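Local coordinates for suppressor protein MPT5 (Saccharomyces cerevisiae, PDB 5BZ1) that binds short sequence elements in the 3'-untranslated regions of target mRNAs, HO mRNA among them, through its Pumilio-repeat domain and regulates their expression after transcription, at residues S153-V165 with L186-I198. Residues are numbered along the deposited sequence; the frame is centred on the assembly and turned at random.
Sequences SPSKFGFIIDAIV and LLSVCTLQQIFKI
Ile161 fits as a knob into a hole made by Leu186, Gln194, Lys197 and Ile198, and so sits between helix 192-198 and Leu186 near the end of the preceding helix. Both its branches are used: CD1 lies 4.0 Å from Ile198 CD1, and CG2 meets the aliphatic CE of Lys197. Packing is closest on the buried side, around Leu186. With CG anti to the backbone N (chi1 179°), Leu186 extends toward 153-165, where its two methyls find different partners: Leu186 CD1 approaches the Phe157 ring obliquely, 3.6 Å from Phe157 CD2, while Leu186 CD2 meets Ile164 CD1 tip to tip at 3.5 Å. Cys190 CB and Val189 CG2 come in at the edge of that ring, and Pro154 CA sits over the centre of one face.

At the N-terminal end of helix 192-198, the extended side chain of Gln194 bridges the segments. NE2 gives a nearly straight bond to Pro154 O (2.9 Å), in the amide plane of the glutamine but above the plane of the carbonyl, whose opposite face receives Phe157 N. OE1 of the same amide accepts from Thr191 N, and Gln194 N returns a bond to Thr191 OG1, completing a capping box. Were Gln194 an alanine, Pro154 O would probably lose its cross-segment donor and Thr191 N its capping acceptor.

The outer side is looser: exposed Lys197 bends back at its end, its NZ 5.4 Å from Asp162 OD1.

The axes of 158-165 and 192-198 run nearly parallel (20°) and come within 10.2 Å, where the fourth and fifth Pumilio repeats of the PUF superhelix meet. Helix 141-151 meets Ile160, Leu186 and Val189 through Ile149, helix 129-137 packs on Ala163, and helix 215-223 receives Leu187.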
loop_
_atom_site.group_PDB
_atom_site.type_symbol
_atom_site.label_atom_id
_atom_site.label_comp_id
_atom_site.label_asym_id
_atom_site.label_seq_id
_atom_site.Cartn_x
_atom_site.Cartn_y
_atom_site.Cartn_z
ATOM N N SER A 153 -12.421 11.217 3.372
ATOM C CA SER A 153 -12.298 11.557 1.957
ATOM C C SER A 153 -10.844 11.862 1.615
ATOM O O SER A 153 -10.125 12.457 2.424
ATOM C CB SER A 153 -13.152 12.780 1.626
ATOM O OG SER A 153 -12.955 13.184 0.283
ATOM N N PRO A 154 -10.401 11.455 0.413
ATOM C CA PRO A 154 -9.046 11.752 -0.067
ATOM C C PRO A 154 -8.725 13.248 -0.062
ATOM O O PRO A 154 -7.550 13.610 -0.017
ATOM C CB PRO A 154 -9.059 11.209 -1.499
ATOM C CG PRO A 154 -10.025 10.063 -1.435
ATOM C CD PRO A 154 -11.113 10.532 -0.490
ATOM N N SER A 155 -9.747 14.100 -0.091
ATOM C CA SER A 155 -9.542 15.542 0.024
ATOM C C SER A 155 -8.922 15.934 1.375
ATOM O O SER A 155 -8.506 17.080 1.563
ATOM C CB SER A 155 -10.860 16.291 -0.172
ATOM O OG SER A 155 -11.700 16.140 0.956
ATOM N N LYS A 156 -8.861 14.983 2.308
ATOM C CA LYS A 156 -8.286 15.223 3.631
ATOM C C LYS A 156 -6.870 14.655 3.752
ATOM O O LYS A 156 -6.197 14.871 4.763
ATOM C CB LYS A 156 -9.161 14.591 4.721
ATOM C CG LYS A 156 -10.656 14.857 4.601
ATOM C CD LYS A 156 -11.003 16.319 4.843
ATOM C CE LYS A 156 -12.514 16.502 4.943
ATOM N NZ LYS A 156 -12.906 17.935 5.075
ATOM N N PHE A 157 -6.421 13.936 2.725
ATOM C CA PHE A 157 -5.155 13.194 2.790
ATOM C C PHE A 157 -3.902 14.079 2.760
ATOM O O PHE A 157 -2.780 13.565 2.715
ATOM C CB PHE A 157 -5.060 12.168 1.650
ATOM C CG PHE A 157 -6.016 11.005 1.774
ATOM C CD1 PHE A 157 -6.810 10.843 2.903
ATOM C CD2 PHE A 157 -6.107 10.062 0.754
ATOM C CE1 PHE A 157 -7.686 9.769 3.009
ATOM C CE2 PHE A 157 -6.979 8.987 0.853
ATOM C CZ PHE A 157 -7.769 8.841 1.983
ATOM N N GLY A 158 -4.094 15.397 2.782
ATOM C CA GLY A 158 -3.005 16.353 2.659
ATOM C C GLY A 158 -1.774 16.107 3.518
ATOM O O GLY A 158 -0.652 16.122 3.010
ATOM N N PHE A 159 -1.975 15.873 4.813
ATOM C CA PHE A 159 -0.852 15.690 5.731
ATOM C C PHE A 159 -0.059 14.413 5.455
ATOM O O PHE A 159 1.139 14.339 5.745
ATOM C CB PHE A 159 -1.324 15.729 7.187
ATOM C CG PHE A 159 -2.015 14.472 7.647
ATOM C CD1 PHE A 159 -1.311 13.494 8.340
ATOM C CD2 PHE A 159 -3.371 14.283 7.420
ATOM C CE1 PHE A 159 -1.941 12.344 8.785
ATOM C CE2 PHE A 159 -4.012 13.133 7.864
ATOM C CZ PHE A 159 -3.295 12.164 8.546
ATOM N N ILE A 160 -0.735 13.413 4.899
ATOM C CA ILE A 160 -0.085 12.161 4.536
ATOM C C ILE A 160 0.740 12.336 3.259
ATOM O O ILE A 160 1.912 11.957 3.215
ATOM C CB ILE A 160 -1.111 11.030 4.337
ATOM C CG1 ILE A 160 -1.962 10.849 5.596
ATOM C CG2 ILE A 160 -0.412 9.728 3.991
ATOM C CD1 ILE A 160 -3.080 9.827 5.450
ATOM N N ILE A 161 0.116 12.893 2.221
ATOM C CA ILE A 161 0.799 13.156 0.957
ATOM C C ILE A 161 2.032 14.025 1.198
ATOM O O ILE A 161 3.123 13.714 0.709
ATOM C CB ILE A 161 -0.123 13.863 -0.071
ATOM C CG1 ILE A 161 -1.451 13.114 -0.229
ATOM C CG2 ILE A 161 0.585 14.013 -1.417
ATOM C CD1 ILE A 161 -1.297 11.675 -0.688
ATOM N N ASP A 162 1.853 15.107 1.956
ATOM C CA ASP A 162 2.937 16.046 2.244
ATOM C C ASP A 162 4.145 15.363 2.889
ATOM O O ASP A 162 5.291 15.635 2.535
ATOM C CB ASP A 162 2.449 17.181 3.151
ATOM C CG ASP A 162 1.519 18.148 2.438
ATOM O OD1 ASP A 162 1.370 18.040 1.203
ATOM O OD2 ASP A 162 0.944 19.024 3.121
ATOM N N ALA A 163 3.879 14.476 3.842
ATOM C CA ALA A 163 4.941 13.753 4.536
ATOM C C ALA A 163 5.705 12.822 3.596
ATOM O O ALA A 163 6.929 12.715 3.668
ATOM C CB ALA A 163 4.365 12.966 5.689
ATOM N N ILE A 164 4.968 12.142 2.725
ATOM C CA ILE A 164 5.543 11.170 1.803
ATOM C C ILE A 164 6.475 11.806 0.777
ATOM O O ILE A 164 7.573 11.299 0.534
ATOM C CB ILE A 164 4.437 10.385 1.071
ATOM C CG1 ILE A 164 3.692 9.489 2.054
ATOM C CG2 ILE A 164 5.013 9.540 -0.056
ATOM C CD1 ILE A 164 2.481 8.825 1.468
ATOM N N VAL A 165 6.042 12.912 0.178
ATOM C CA VAL A 165 6.801 13.529 -0.912
ATOM C C VAL A 165 7.929 14.446 -0.436
ATOM O O VAL A 165 8.713 14.940 -1.248
ATOM C CB VAL A 165 5.890 14.311 -1.888
ATOM C CG1 VAL A 165 4.748 13.435 -2.369
ATOM C CG2 VAL A 165 5.350 15.577 -1.223
ATOM N N LEU A 186 -3.117 3.566 0.796
ATOM C CA LEU A 186 -3.297 4.938 0.336
ATOM C C LEU A 186 -3.476 5.013 -1.179
ATOM O O LEU A 186 -4.406 5.659 -1.669
ATOM C CB LEU A 186 -2.098 5.787 0.756
ATOM C CG LEU A 186 -2.135 7.252 0.325
ATOM C CD1 LEU A 186 -3.209 8.015 1.093
ATOM C CD2 LEU A 186 -0.783 7.900 0.511
ATOM N N LEU A 187 -2.587 4.347 -1.911
ATOM C CA LEU A 187 -2.597 4.395 -3.371
ATOM C C LEU A 187 -3.863 3.774 -3.957
ATOM O O LEU A 187 -4.275 4.119 -5.065
ATOM C CB LEU A 187 -1.357 3.702 -3.946
ATOM C CG LEU A 187 -0.010 4.408 -3.784
ATOM C CD1 LEU A 187 1.127 3.529 -4.278
ATOM C CD2 LEU A 187 -0.002 5.728 -4.525
ATOM N N SER A 188 -4.485 2.870 -3.206
ATOM C CA SER A 188 -5.666 2.166 -3.695
ATOM C C SER A 188 -6.938 3.012 -3.612
ATOM O O SER A 188 -7.946 2.677 -4.235
ATOM C CB SER A 188 -5.865 0.853 -2.935
ATOM O OG SER A 188 -6.201 1.094 -1.582
ATOM N N VAL A 189 -6.893 4.109 -2.859
ATOM C CA VAL A 189 -8.086 4.940 -2.670
ATOM C C VAL A 189 -7.900 6.429 -2.988
ATOM O O VAL A 189 -8.881 7.142 -3.185
ATOM C CB VAL A 189 -8.645 4.824 -1.227
ATOM C CG1 VAL A 189 -9.073 3.400 -0.920
ATOM C CG2 VAL A 189 -7.613 5.304 -0.224
ATOM N N CYS A 190 -6.657 6.903 -3.026
ATOM C CA CYS A 190 -6.407 8.333 -3.208
ATOM C C CYS A 190 -6.654 8.787 -4.651
ATOM O O CYS A 190 -6.825 7.955 -5.545
ATOM C CB CYS A 190 -4.995 8.705 -2.751
ATOM S SG CYS A 190 -3.677 8.054 -3.798
ATOM N N THR A 191 -6.686 10.101 -4.873
ATOM C CA THR A 191 -6.997 10.646 -6.198
ATOM C C THR A 191 -5.851 10.437 -7.183
ATOM O O THR A 191 -4.705 10.238 -6.782
ATOM C CB THR A 191 -7.335 12.150 -6.142
ATOM O OG1 THR A 191 -6.129 12.924 -6.133
ATOM C CG2 THR A 191 -8.159 12.469 -4.902
ATOM N N LEU A 192 -6.170 10.492 -8.473
ATOM C CA LEU A 192 -5.174 10.287 -9.520
ATOM C C LEU A 192 -4.015 11.276 -9.378
ATOM O O LEU A 192 -2.847 10.891 -9.465
ATOM C CB LEU A 192 -5.819 10.403 -10.902
ATOM C CG LEU A 192 -5.021 9.872 -12.091
ATOM C CD1 LEU A 192 -4.260 8.616 -11.705
ATOM C CD2 LEU A 192 -5.947 9.585 -13.259
ATOM N N GLN A 193 -4.346 12.541 -9.127
ATOM C CA GLN A 193 -3.335 13.586 -8.986
ATOM C C GLN A 193 -2.456 13.393 -7.748
ATOM O O GLN A 193 -1.289 13.792 -7.742
ATOM C CB GLN A 193 -3.984 14.974 -9.003
ATOM C CG GLN A 193 -4.366 15.435 -10.414
ATOM C CD GLN A 193 -5.104 16.760 -10.430
ATOM O OE1 GLN A 193 -5.820 17.100 -9.490
ATOM N NE2 GLN A 193 -4.933 17.516 -11.509
ATOM N N GLN A 194 -3.016 12.778 -6.709
ATOM C CA GLN A 194 -2.233 12.426 -5.528
ATOM C C GLN A 194 -1.287 11.260 -5.828
ATOM O O GLN A 194 -0.173 11.212 -5.310
ATOM C CB GLN A 194 -3.144 12.094 -4.337
ATOM C CG GLN A 194 -3.846 13.313 -3.715
ATOM C CD GLN A 194 -4.950 12.919 -2.749
ATOM O OE1 GLN A 194 -5.498 11.821 -2.837
ATOM N NE2 GLN A 194 -5.285 13.816 -1.825
ATOM N N ILE A 195 -1.739 10.323 -6.660
ATOM C CA ILE A 195 -0.892 9.213 -7.098
ATOM C C ILE A 195 0.308 9.737 -7.889
ATOM O O ILE A 195 1.436 9.266 -7.710
ATOM C CB ILE A 195 -1.679 8.202 -7.965
ATOM C CG1 ILE A 195 -2.812 7.564 -7.164
ATOM C CG2 ILE A 195 -0.760 7.116 -8.516
ATOM C CD1 ILE A 195 -3.689 6.627 -7.978
ATOM N N PHE A 196 0.051 10.708 -8.764
ATOM C CA PHE A 196 1.093 11.334 -9.580
ATOM C C PHE A 196 2.221 11.913 -8.734
ATOM O O PHE A 196 3.395 11.645 -8.995
ATOM C CB PHE A 196 0.501 12.449 -10.444
ATOM C CG PHE A 196 -0.232 11.959 -11.658
ATOM C CD1 PHE A 196 -0.138 10.634 -12.058
ATOM C CD2 PHE A 196 -1.012 12.829 -12.409
ATOM C CE1 PHE A 196 -0.811 10.182 -13.179
ATOM C CE2 PHE A 196 -1.688 12.382 -13.531
ATOM C CZ PHE A 196 -1.586 11.056 -13.915
ATOM N N LYS A 197 1.859 12.713 -7.731
ATOM C CA LYS A 197 2.841 13.355 -6.860
ATOM C C LYS A 197 3.736 12.332 -6.165
ATOM O O LYS A 197 4.941 12.541 -6.021
ATOM C CB LYS A 197 2.145 14.254 -5.831
ATOM C CG LYS A 197 1.691 15.596 -6.398
ATOM C CD LYS A 197 0.605 16.239 -5.545
ATOM C CE LYS A 197 1.074 16.510 -4.126
ATOM N NZ LYS A 197 2.156 17.528 -4.068
ATOM N N ILE A 198 3.140 11.219 -5.751
ATOM C CA ILE A 198 3.876 10.149 -5.087
ATOM C C ILE A 198 4.753 9.388 -6.082
ATOM O O ILE A 198 5.890 9.026 -5.774
ATOM C CB ILE A 198 2.916 9.182 -4.364
ATOM C CG1 ILE A 198 2.103 9.941 -3.313
ATOM C CG2 ILE A 198 3.676 8.036 -3.720
ATOM C CD1 ILE A 198 1.107 9.081 -2.553
HETATM O O HOH W 1 2.192 17.767 -1.070
#